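Local coordinates for protoporphyrinogen oxidase (Exiguobacterium sibiricum, PDB 3LOV), which probably oxidises coproporphyrinogen III to coproporphyrin III with FAD as cofactor, a step of heme b biosynthesis, at residues L7-G12 and L30-L35; L35-R40 and E254-A259. One frame throughout, in Å; residues are numbered along the deposited sequence.

Contact 1 of 2, residues L7-G12 and L30-L35; sequences LVIVGG and LNITLL. With FAD (flavin-adenine dinucleotide), chain B.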
ATOM      1  N   LEU A   7      24.570  15.282   2.073  1.00 24.10           N
ATOM      2  CA  LEU A   7      23.561  14.312   1.681  1.00 23.31           C
ATOM      3  C   LEU A   7      22.437  15.061   0.979  1.00 22.38           C
ATOM      4  O   LEU A   7      21.922  16.038   1.510  1.00 21.52           O
ATOM      5  CB  LEU A   7      23.007  13.612   2.931  1.00 20.23           C
ATOM      6  CG  LEU A   7      21.736  12.748   2.775  1.00 27.59           C
ATOM      7  CD1 LEU A   7      21.973  11.594   1.827  1.00 20.88           C
ATOM      8  CD2 LEU A   7      21.230  12.226   4.144  1.00 22.35           C
ATOM      9  N   VAL A   8      22.052  14.627  -0.212  1.00 19.10           N
ATOM     10  CA  VAL A   8      20.839  15.153  -0.838  1.00 20.14           C
ATOM     11  C   VAL A   8      19.839  13.998  -0.913  1.00 20.20           C
ATOM     12  O   VAL A   8      20.140  12.918  -1.466  1.00 18.91           O
ATOM     13  CB  VAL A   8      21.075  15.710  -2.283  1.00 22.17           C
ATOM     14  CG1 VAL A   8      19.769  16.185  -2.888  1.00 18.36           C
ATOM     15  CG2 VAL A   8      22.102  16.861  -2.298  1.00 18.18           C
ATOM     16  N   ILE A   9      18.663  14.242  -0.372  1.00 19.99           N
ATOM     17  CA  ILE A   9      17.543  13.283  -0.387  1.00 21.37           C
ATOM     18  C   ILE A   9      16.623  13.784  -1.471  1.00 22.06           C
ATOM     19  O   ILE A   9      16.335  15.003  -1.519  1.00 21.90           O
ATOM     20  CB  ILE A   9      16.821  13.282   0.974  1.00 20.90           C
ATOM     21  CG1 ILE A   9      17.716  12.638   2.024  1.00 20.62           C
ATOM     22  CG2 ILE A   9      15.414  12.579   0.902  1.00 21.60           C
ATOM     23  CD1 ILE A   9      17.362  13.038   3.470  1.00 13.39           C
ATOM     24  N   VAL A  10      16.194  12.879  -2.368  1.00 17.26           N
ATOM     25  CA  VAL A  10      15.392  13.262  -3.490  1.00 17.34           C
ATOM     26  C   VAL A  10      13.970  12.647  -3.345  1.00 17.71           C
ATOM     27  O   VAL A  10      13.814  11.437  -3.319  1.00 19.37           O
ATOM     28  CB  VAL A  10      16.046  12.869  -4.848  1.00 18.26           C
ATOM     29  CG1 VAL A  10      15.200  13.410  -6.025  1.00 16.26           C
ATOM     30  CG2 VAL A  10      17.504  13.410  -4.975  1.00 23.04           C
ATOM     31  N   GLY A  11      12.957  13.517  -3.255  1.00 17.61           N
ATOM     32  CA  GLY A  11      11.562  13.136  -3.075  1.00 15.57           C
ATOM     33  C   GLY A  11      11.132  13.485  -1.667  1.00 18.52           C
ATOM     34  O   GLY A  11      11.835  13.148  -0.703  1.00 22.10           O
ATOM     35  N   GLY A  12      10.012  14.211  -1.552  1.00 16.92           N
ATOM     36  CA  GLY A  12       9.490  14.625  -0.288  1.00 15.63           C
ATOM     37  C   GLY A  12       8.227  13.928   0.172  1.00 19.45           C
ATOM     38  O   GLY A  12       7.372  14.548   0.867  1.00 19.59           O
ATOM     39  N   LEU A  30      26.637  16.020   9.163  1.00 32.50           N
ATOM     40  CA  LEU A  30      26.324  16.016   7.730  1.00 33.16           C
ATOM     41  C   LEU A  30      25.209  16.989   7.338  1.00 30.58           C
ATOM     42  O   LEU A  30      24.126  17.018   7.936  1.00 27.92           O
ATOM     43  CB  LEU A  30      25.905  14.613   7.296  1.00 36.00           C
ATOM     44  CG  LEU A  30      26.003  14.270   5.810  1.00 38.66           C
ATOM     45  CD1 LEU A  30      27.459  14.062   5.457  1.00 48.25           C
ATOM     46  CD2 LEU A  30      25.153  13.020   5.516  1.00 38.86           C
ATOM     47  N   ASN A  31      25.479  17.746   6.282  1.00 28.77           N
ATOM     48  CA  ASN A  31      24.531  18.680   5.685  1.00 27.18           C
ATOM     49  C   ASN A  31      23.453  17.925   4.901  1.00 25.44           C
ATOM     50  O   ASN A  31      23.797  17.005   4.154  1.00 23.50           O
ATOM     51  CB  ASN A  31      25.297  19.618   4.732  1.00 29.14           C
ATOM     52  CG  ASN A  31      26.471  20.341   5.439  1.00 36.43           C
ATOM     53  OD1 ASN A  31      26.251  21.357   6.129  1.00 28.05           O
ATOM     54  ND2 ASN A  31      27.704  19.770   5.327  1.00 29.85           N
ATOM     55  N   ILE A  32      22.184  18.345   5.033  1.00 21.61           N
ATOM     56  CA  ILE A  32      21.035  17.577   4.463  1.00 21.49           C
ATOM     57  C   ILE A  32      20.162  18.512   3.677  1.00 21.17           C
ATOM     58  O   ILE A  32      19.699  19.514   4.213  1.00 18.19           O
ATOM     59  CB  ILE A  32      20.191  16.882   5.553  1.00 21.92           C
ATOM     60  CG1 ILE A  32      21.066  15.881   6.326  1.00 22.12           C
ATOM     61  CG2 ILE A  32      18.969  16.170   4.910  1.00 19.41           C
ATOM     62  CD1 ILE A  32      20.597  15.550   7.729  1.00 21.41           C
ATOM     63  N   THR A  33      20.017  18.233   2.383  1.00 22.22           N
ATOM     64  CA  THR A  33      19.083  18.963   1.533  1.00 22.54           C
ATOM     65  C   THR A  33      18.085  17.976   0.940  1.00 21.99           C
ATOM     66  O   THR A  33      18.464  16.853   0.570  1.00 21.07           O
ATOM     67  CB  THR A  33      19.824  19.717   0.419  1.00 24.90           C
ATOM     68  OG1 THR A  33      20.776  20.615   1.009  1.00 23.77           O
ATOM     69  CG2 THR A  33      18.839  20.507  -0.483  1.00 21.19           C
ATOM     70  N   LEU A  34      16.818  18.375   0.899  1.00 20.02           N
ATOM     71  CA  LEU A  34      15.759  17.543   0.312  1.00 22.63           C
ATOM     72  C   LEU A  34      15.108  18.288  -0.838  1.00 21.43           C
ATOM     73  O   LEU A  34      14.556  19.390  -0.652  1.00 16.94           O
ATOM     74  CB  LEU A  34      14.707  17.163   1.343  1.00 25.15           C
ATOM     75  CG  LEU A  34      13.662  16.128   0.904  1.00 21.51           C
ATOM     76  CD1 LEU A  34      13.262  15.199   2.072  1.00 21.58           C
ATOM     77  CD2 LEU A  34      12.445  16.783   0.243  1.00 18.29           C
ATOM     78  N   LEU A  35      15.175  17.663  -2.013  1.00 18.21           N
ATOM     79  CA  LEU A  35      14.548  18.167  -3.244  1.00 18.03           C
ATOM     80  C   LEU A  35      13.203  17.477  -3.513  1.00 17.71           C
ATOM     81  O   LEU A  35      13.126  16.238  -3.691  1.00 21.49           O
ATOM     82  CB  LEU A  35      15.489  17.920  -4.418  1.00 17.01           C
ATOM     83  CG  LEU A  35      16.948  18.448  -4.326  1.00 23.57           C
ATOM     84  CD1 LEU A  35      17.798  18.096  -5.606  1.00 18.26           C
ATOM     85  CD2 LEU A  35      16.930  19.938  -4.087  1.00 15.31           C
TER
HETATM   86  PA  FAD B 500       5.573   8.925  -2.929  1.00 17.82           P
HETATM   87  O1A FAD B 500       4.522   9.161  -1.898  1.00 18.79           O
HETATM   88  O2A FAD B 500       5.153   8.590  -4.311  1.00 15.01           O
HETATM   89  O5B FAD B 500       6.516  10.206  -2.981  1.00 20.72           O
HETATM   90  C5B FAD B 500       7.410  10.450  -4.036  1.00 16.19           C
HETATM   91  C4B FAD B 500       7.816  11.927  -3.967  1.00 16.20           C
HETATM   92  O4B FAD B 500       8.882  12.201  -4.879  1.00 15.61           O
HETATM   93  C3B FAD B 500       6.642  12.825  -4.297  1.00 16.44           C
HETATM   94  O3B FAD B 500       6.516  13.888  -3.369  1.00 14.25           O
HETATM   95  C2B FAD B 500       7.014  13.294  -5.691  1.00 17.01           C
HETATM   96  O2B FAD B 500       6.539  14.559  -5.987  1.00 15.72           O
HETATM   97  C1B FAD B 500       8.528  13.321  -5.641  1.00 17.25           C
HETATM   98  N9A FAD B 500       9.210  13.256  -6.943  1.00 17.90           N
HETATM   99  C8A FAD B 500       8.895  12.598  -8.111  1.00 21.99           C
HETATM  100  N7A FAD B 500       9.844  12.843  -9.051  1.00 16.36           N
HETATM  101  C5A FAD B 500      10.775  13.670  -8.484  1.00 19.04           C
HETATM  102  C6A FAD B 500      11.967  14.240  -8.937  1.00 21.65           C
HETATM  103  N6A FAD B 500      12.431  13.990 -10.158  1.00 16.43           N
HETATM  104  N1A FAD B 500      12.701  15.057  -8.093  1.00 16.90           N
HETATM  105  C2A FAD B 500      12.288  15.276  -6.801  1.00 18.13           C
HETATM  106  N3A FAD B 500      11.122  14.690  -6.345  1.00 17.02           N
HETATM  107  C4A FAD B 500      10.380  13.928  -7.174  1.00 20.86           C
HETATM  108  N1  FAD B 500       0.111   2.169   2.389  1.00 22.22           N
HETATM  109  C2  FAD B 500      -0.344   1.872   3.644  1.00 22.51           C
HETATM  110  O2  FAD B 500       0.448   1.571   4.547  1.00 15.26           O
HETATM  111  N3  FAD B 500      -1.693   1.883   3.896  1.00 19.80           N
HETATM  112  C4  FAD B 500      -2.600   2.159   2.939  1.00 23.54           C
HETATM  113  O4  FAD B 500      -3.779   2.183   3.240  1.00 24.44           O
HETATM  114  C4X FAD B 500      -2.175   2.429   1.656  1.00 22.14           C
HETATM  115  N5  FAD B 500      -3.099   2.761   0.678  1.00 18.13           N
HETATM  116  C5X FAD B 500      -2.636   3.052  -0.607  1.00 26.05           C
HETATM  117  C6  FAD B 500      -3.551   3.352  -1.622  1.00 25.58           C
HETATM  118  C7  FAD B 500      -3.099   3.644  -2.919  1.00 27.01           C
HETATM  119  C7M FAD B 500      -4.085   3.974  -4.000  1.00 27.99           C
HETATM  120  C8  FAD B 500      -1.721   3.674  -3.202  1.00 23.91           C
HETATM  121  C8M FAD B 500      -1.187   3.972  -4.592  1.00 23.18           C
HETATM  122  C9  FAD B 500      -0.800   3.393  -2.197  1.00 18.94           C
HETATM  123  C9A FAD B 500      -1.241   3.073  -0.893  1.00 17.41           C
HETATM  124  N10 FAD B 500      -0.317   2.787   0.120  1.00 16.08           N
HETATM  125  C10 FAD B 500      -0.797   2.457   1.393  1.00 21.87           C
HETATM  126  C1' FAD B 500       1.177   2.763  -0.101  1.00 17.38           C
HETATM  127  C2' FAD B 500       1.761   4.132   0.328  1.00 19.51           C
HETATM  128  O2' FAD B 500       1.230   5.110  -0.487  1.00 20.77           O
HETATM  129  C3' FAD B 500       3.291   4.194   0.233  1.00 16.92           C
HETATM  130  O3' FAD B 500       3.778   3.419   1.321  1.00 30.23           O
HETATM  131  C4' FAD B 500       3.920   5.604   0.365  1.00 19.29           C
HETATM  132  O4' FAD B 500       3.083   6.693   0.027  1.00 26.01           O
HETATM  133  C5' FAD B 500       5.134   5.756  -0.531  1.00 22.86           C
HETATM  134  O5' FAD B 500       5.750   6.990  -0.260  1.00 20.38           O
HETATM  135  P   FAD B 500       7.082   7.363  -1.021  1.00 14.00           P
HETATM  136  O1P FAD B 500       7.989   6.175  -1.211  1.00 15.72           O
HETATM  137  O2P FAD B 500       7.746   8.607  -0.483  1.00 17.71           O
HETATM  138  O3P FAD B 500       6.570   7.731  -2.530  1.00 13.66           O
HETATM  139  O   HOH W   1      23.037  18.665   1.322  1.00 35.47           O
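L7, I9, I32 and L34 lie on one face of the strand pair 7-10 and 31-35; V8, V10, T33 and L35 lie on the other. The strands are parallel, with a twist of 21°, and belong to a Rossmann-type beta-alpha-beta unit. Its helix, 14-26, packs on the face of L7, I9 and I32. Strand 280-283 runs along the outer edge of 7-10, and strand 250-252 along that of 31-35. Five backbone hydrogen bonds join the pair, from L7 N to N31 O through to G11 N to L35 O at 2.8 Å. L7 O accepts T33 N. A water lies between L7 O and T33 OG1, 3.0 Å from the latter. On the helix face, I9 and I32 run side by side, with I9 CD1 3.8 Å from I32 CG2. L34 reaches further along. Its CG is turned opposite the backbone N (chi1 -171°), which brings CD1 to 3.6 Å from I9 CG2 and CD2 to 3.7 Å from G12 CA. With an alanine here, I9 CG2 and G12 CA would probably lose these methyl partners, opening a gap beside the glycine turn. On the opposite face, V8 CG1 packs 3.9 Å from L35 CD1. The turn runs against FAD, where a side chain on G11 would hit the adenosine ribose: G11 CA already lies 3.4 Å from FAD O4B.

Contact 2 of 2, residues L35-R40 and E254-A259; sequences LEAGER and ETPLLA. With FAD (flavin-adenine dinucleotide), chain B.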
ATOM      1  N   LEU A  35      15.175  17.663  -2.013  1.00 18.21           N
ATOM      2  CA  LEU A  35      14.548  18.167  -3.244  1.00 18.03           C
ATOM      3  C   LEU A  35      13.203  17.477  -3.513  1.00 17.71           C
ATOM      4  O   LEU A  35      13.126  16.238  -3.691  1.00 21.49           O
ATOM      5  CB  LEU A  35      15.489  17.920  -4.418  1.00 17.01           C
ATOM      6  CG  LEU A  35      16.948  18.448  -4.326  1.00 23.57           C
ATOM      7  CD1 LEU A  35      17.798  18.096  -5.606  1.00 18.26           C
ATOM      8  CD2 LEU A  35      16.930  19.938  -4.087  1.00 15.31           C
ATOM      9  N   GLU A  36      12.144  18.273  -3.567  1.00 16.18           N
ATOM     10  CA  GLU A  36      10.799  17.794  -3.903  1.00 19.36           C
ATOM     11  C   GLU A  36      10.362  18.457  -5.202  1.00 19.18           C
ATOM     12  O   GLU A  36      10.451  19.666  -5.303  1.00 19.67           O
ATOM     13  CB  GLU A  36       9.823  18.150  -2.776  1.00 15.97           C
ATOM     14  CG  GLU A  36       8.341  18.002  -3.087  1.00 18.94           C
ATOM     15  CD  GLU A  36       7.934  16.659  -3.728  1.00 18.37           C
ATOM     16  OE1 GLU A  36       8.352  15.597  -3.238  1.00 20.95           O
ATOM     17  OE2 GLU A  36       7.137  16.677  -4.691  1.00 24.78           O
ATOM     18  N   ALA A  37       9.887  17.675  -6.175  1.00 17.98           N
ATOM     19  CA  ALA A  37       9.509  18.213  -7.486  1.00 18.98           C
ATOM     20  C   ALA A  37       8.292  19.125  -7.478  1.00 19.08           C
ATOM     21  O   ALA A  37       8.202  20.024  -8.289  1.00 21.86           O
ATOM     22  CB  ALA A  37       9.273  17.105  -8.468  1.00 18.15           C
ATOM     23  N   GLY A  38       7.338  18.882  -6.597  1.00 18.48           N
ATOM     24  CA  GLY A  38       6.038  19.567  -6.687  1.00 19.31           C
ATOM     25  C   GLY A  38       5.863  20.666  -5.660  1.00 18.89           C
ATOM     26  O   GLY A  38       6.801  21.093  -4.978  1.00 20.28           O
ATOM     27  N   GLU A  39       4.634  21.118  -5.519  1.00 19.63           N
ATOM     28  CA  GLU A  39       4.325  22.242  -4.625  1.00 18.15           C
ATOM     29  C   GLU A  39       4.186  21.901  -3.123  1.00 20.30           C
ATOM     30  O   GLU A  39       3.906  22.803  -2.342  1.00 18.71           O
ATOM     31  CB  GLU A  39       3.005  22.856  -5.059  1.00 20.85           C
ATOM     32  CG  GLU A  39       1.800  22.039  -4.668  1.00 27.40           C
ATOM     33  CD  GLU A  39       1.481  20.956  -5.643  1.00 38.62           C
ATOM     34  OE1 GLU A  39       2.393  20.486  -6.379  1.00 42.01           O
ATOM     35  OE2 GLU A  39       0.298  20.571  -5.660  1.00 47.38           O
ATOM     36  N   ARG A  40       4.298  20.617  -2.743  1.00 18.99           N
ATOM     37  CA  ARG A  40       3.968  20.156  -1.378  1.00 19.24           C
ATOM     38  C   ARG A  40       4.774  18.931  -1.027  1.00 18.37           C
ATOM     39  O   ARG A  40       5.237  18.236  -1.894  1.00 19.62           O
ATOM     40  CB  ARG A  40       2.479  19.803  -1.247  1.00 21.23           C
ATOM     41  CG  ARG A  40       2.047  18.558  -2.093  1.00 19.04           C
ATOM     42  CD  ARG A  40       0.550  18.302  -2.021  1.00 26.53           C
ATOM     43  NE  ARG A  40       0.141  17.780  -0.720  1.00 23.46           N
ATOM     44  CZ  ARG A  40       0.235  16.510  -0.325  1.00 21.95           C
ATOM     45  NH1 ARG A  40       0.727  15.563  -1.109  1.00 17.35           N
ATOM     46  NH2 ARG A  40      -0.154  16.192   0.899  1.00 18.59           N
ATOM     47  N   GLU A 254       9.178  22.522  -5.361  1.00 19.96           N
ATOM     48  CA  GLU A 254       9.187  22.880  -6.763  1.00 21.06           C
ATOM     49  C   GLU A 254      10.598  22.777  -7.343  1.00 20.49           C
ATOM     50  O   GLU A 254      10.989  23.624  -8.103  1.00 21.24           O
ATOM     51  CB  GLU A 254       8.639  24.312  -6.961  1.00 22.48           C
ATOM     52  CG  GLU A 254       7.219  24.530  -6.491  1.00 21.84           C
ATOM     53  CD  GLU A 254       6.134  23.990  -7.435  1.00 20.92           C
ATOM     54  OE1 GLU A 254       6.438  23.367  -8.459  1.00 22.46           O
ATOM     55  OE2 GLU A 254       4.938  24.171  -7.139  1.00 28.91           O
ATOM     56  N   THR A 255      11.363  21.753  -6.972  1.00 19.20           N
ATOM     57  CA  THR A 255      12.717  21.598  -7.456  1.00 20.22           C
ATOM     58  C   THR A 255      12.965  20.160  -7.866  1.00 19.05           C
ATOM     59  O   THR A 255      13.597  19.402  -7.162  1.00 19.89           O
ATOM     60  CB  THR A 255      13.739  22.043  -6.429  1.00 24.71           C
ATOM     61  OG1 THR A 255      13.367  23.323  -5.933  1.00 21.20           O
ATOM     62  CG2 THR A 255      15.131  22.127  -7.053  1.00 26.73           C
ATOM     63  N   PRO A 256      12.475  19.782  -9.046  1.00 20.54           N
ATOM     64  CA  PRO A 256      12.720  18.417  -9.449  1.00 21.59           C
ATOM     65  C   PRO A 256      14.182  18.180  -9.732  1.00 23.04           C
ATOM     66  O   PRO A 256      14.878  19.091 -10.170  1.00 25.59           O
ATOM     67  CB  PRO A 256      11.901  18.274 -10.729  1.00 21.43           C
ATOM     68  CG  PRO A 256      11.693  19.642 -11.200  1.00 19.42           C
ATOM     69  CD  PRO A 256      11.534  20.454  -9.953  1.00 21.44           C
ATOM     70  N   LEU A 257      14.652  16.969  -9.462  1.00 21.95           N
ATOM     71  CA  LEU A 257      15.998  16.564  -9.862  1.00 21.36           C
ATOM     72  C   LEU A 257      15.875  16.133 -11.306  1.00 22.25           C
ATOM     73  O   LEU A 257      15.017  15.319 -11.627  1.00 19.19           O
ATOM     74  CB  LEU A 257      16.512  15.392  -9.015  1.00 18.56           C
ATOM     75  CG  LEU A 257      17.802  14.724  -9.503  1.00 22.94           C
ATOM     76  CD1 LEU A 257      18.952  15.741  -9.372  1.00 20.94           C
ATOM     77  CD2 LEU A 257      18.133  13.401  -8.768  1.00 15.54           C
ATOM     78  N   LEU A 258      16.735  16.684 -12.152  1.00 24.06           N
ATOM     79  CA  LEU A 258      16.665  16.517 -13.608  1.00 23.95           C
ATOM     80  C   LEU A 258      17.787  15.663 -14.174  1.00 24.54           C
ATOM     81  O   LEU A 258      17.644  15.117 -15.258  1.00 24.87           O
ATOM     82  CB  LEU A 258      16.731  17.890 -14.264  1.00 23.30           C
ATOM     83  CG  LEU A 258      15.626  18.873 -13.915  1.00 27.52           C
ATOM     84  CD1 LEU A 258      15.842  20.229 -14.604  1.00 24.83           C
ATOM     85  CD2 LEU A 258      14.274  18.296 -14.290  1.00 24.12           C
ATOM     86  N   ALA A 259      18.907  15.546 -13.464  1.00 22.59           N
ATOM     87  CA  ALA A 259      20.076  14.817 -13.980  1.00 21.93           C
ATOM     88  C   ALA A 259      21.107  14.684 -12.896  1.00 22.30           C
ATOM     89  O   ALA A 259      21.176  15.524 -11.992  1.00 23.39           O
ATOM     90  CB  ALA A 259      20.698  15.531 -15.177  1.00 19.56           C
TER
HETATM   91  PA  FAD B 500       5.573   8.925  -2.929  1.00 17.82           P
HETATM   92  O1A FAD B 500       4.522   9.161  -1.898  1.00 18.79           O
HETATM   93  O2A FAD B 500       5.153   8.590  -4.311  1.00 15.01           O
HETATM   94  O5B FAD B 500       6.516  10.206  -2.981  1.00 20.72           O
HETATM   95  C5B FAD B 500       7.410  10.450  -4.036  1.00 16.19           C
HETATM   96  C4B FAD B 500       7.816  11.927  -3.967  1.00 16.20           C
HETATM   97  O4B FAD B 500       8.882  12.201  -4.879  1.00 15.61           O
HETATM   98  C3B FAD B 500       6.642  12.825  -4.297  1.00 16.44           C
HETATM   99  O3B FAD B 500       6.516  13.888  -3.369  1.00 14.25           O
HETATM  100  C2B FAD B 500       7.014  13.294  -5.691  1.00 17.01           C
HETATM  101  O2B FAD B 500       6.539  14.559  -5.987  1.00 15.72           O
HETATM  102  C1B FAD B 500       8.528  13.321  -5.641  1.00 17.25           C
HETATM  103  N9A FAD B 500       9.210  13.256  -6.943  1.00 17.90           N
HETATM  104  C8A FAD B 500       8.895  12.598  -8.111  1.00 21.99           C
HETATM  105  N7A FAD B 500       9.844  12.843  -9.051  1.00 16.36           N
HETATM  106  C5A FAD B 500      10.775  13.670  -8.484  1.00 19.04           C
HETATM  107  C6A FAD B 500      11.967  14.240  -8.937  1.00 21.65           C
HETATM  108  N6A FAD B 500      12.431  13.990 -10.158  1.00 16.43           N
HETATM  109  N1A FAD B 500      12.701  15.057  -8.093  1.00 16.90           N
HETATM  110  C2A FAD B 500      12.288  15.276  -6.801  1.00 18.13           C
HETATM  111  N3A FAD B 500      11.122  14.690  -6.345  1.00 17.02           N
HETATM  112  C4A FAD B 500      10.380  13.928  -7.174  1.00 20.86           C
HETATM  113  N1  FAD B 500       0.111   2.169   2.389  1.00 22.22           N
HETATM  114  C2  FAD B 500      -0.344   1.872   3.644  1.00 22.51           C
HETATM  115  O2  FAD B 500       0.448   1.571   4.547  1.00 15.26           O
HETATM  116  N3  FAD B 500      -1.693   1.883   3.896  1.00 19.80           N
HETATM  117  C4  FAD B 500      -2.600   2.159   2.939  1.00 23.54           C
HETATM  118  O4  FAD B 500      -3.779   2.183   3.240  1.00 24.44           O
HETATM  119  C4X FAD B 500      -2.175   2.429   1.656  1.00 22.14           C
HETATM  120  N5  FAD B 500      -3.099   2.761   0.678  1.00 18.13           N
HETATM  121  C5X FAD B 500      -2.636   3.052  -0.607  1.00 26.05           C
HETATM  122  C6  FAD B 500      -3.551   3.352  -1.622  1.00 25.58           C
HETATM  123  C7  FAD B 500      -3.099   3.644  -2.919  1.00 27.01           C
HETATM  124  C7M FAD B 500      -4.085   3.974  -4.000  1.00 27.99           C
HETATM  125  C8  FAD B 500      -1.721   3.674  -3.202  1.00 23.91           C
HETATM  126  C8M FAD B 500      -1.187   3.972  -4.592  1.00 23.18           C
HETATM  127  C9  FAD B 500      -0.800   3.393  -2.197  1.00 18.94           C
HETATM  128  C9A FAD B 500      -1.241   3.073  -0.893  1.00 17.41           C
HETATM  129  N10 FAD B 500      -0.317   2.787   0.120  1.00 16.08           N
HETATM  130  C10 FAD B 500      -0.797   2.457   1.393  1.00 21.87           C
HETATM  131  C1' FAD B 500       1.177   2.763  -0.101  1.00 17.38           C
HETATM  132  C2' FAD B 500       1.761   4.132   0.328  1.00 19.51           C
HETATM  133  O2' FAD B 500       1.230   5.110  -0.487  1.00 20.77           O
HETATM  134  C3' FAD B 500       3.291   4.194   0.233  1.00 16.92           C
HETATM  135  O3' FAD B 500       3.778   3.419   1.321  1.00 30.23           O
HETATM  136  C4' FAD B 500       3.920   5.604   0.365  1.00 19.29           C
HETATM  137  O4' FAD B 500       3.083   6.693   0.027  1.00 26.01           O
HETATM  138  C5' FAD B 500       5.134   5.756  -0.531  1.00 22.86           C
HETATM  139  O5' FAD B 500       5.750   6.990  -0.260  1.00 20.38           O
HETATM  140  P   FAD B 500       7.082   7.363  -1.021  1.00 14.00           P
HETATM  141  O1P FAD B 500       7.989   6.175  -1.211  1.00 15.72           O
HETATM  142  O2P FAD B 500       7.746   8.607  -0.483  1.00 17.71           O
HETATM  143  O3P FAD B 500       6.570   7.731  -2.530  1.00 13.66           O
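E36 meets T255 through its backbone O and FAD through its carboxylate, where OE2 is gripped by two donors: FAD O2B at 2.6 Å and G38 N at 2.9 Å. This is the acidic residue that follows the second strand of a Rossmann-type fold and holds the ribose hydroxyls. OE1 takes FAD O3B and also G12 N, so both oxygens are occupied and the carboxylate is fixed in rotation. The bend at chi2 (49°) helps to turn it to the sugar. The loops themselves are joined by backbone bonds. T255 N points almost straight at E36 O, 2.8 Å away (172° at the hydrogen). E254 N reaches G38 O from above the carbonyl plane. A37 CB sits over the face of the adenine, 3.6 Å from FAD C4A, with P256 CB against the same methyl. L257 reads the base with its backbone: N donates to FAD N1A, and O accepts FAD N6A. At the exposed end, the E39 and E254 carboxylates come near each other, which may raise their affinity for protons. There E254 OE2 lies 3.1 Å from E39 CB.

Overall arrangement
Contact 1 is core and contact 2 is partly surface. Contact 1 joins two neighbouring strands of the parallel sheet, while contact 2 joins the loops that follow strands 31-35 and 250-252. They share L35, the last residue of strand 31-35. Contact 1 rests on regular backbone bonding with apolar packing on both faces. Contact 2 has fewer bonds between its segments, and much of its polar chemistry goes to the ligand. The two meet at the E36 carboxylate and the G12 amide, and where V10 packs on L257. Both touch the adenosine part of FAD: residues 7-12 supply the glycine turn, and contact 2 supplies groups for the ribose and the base.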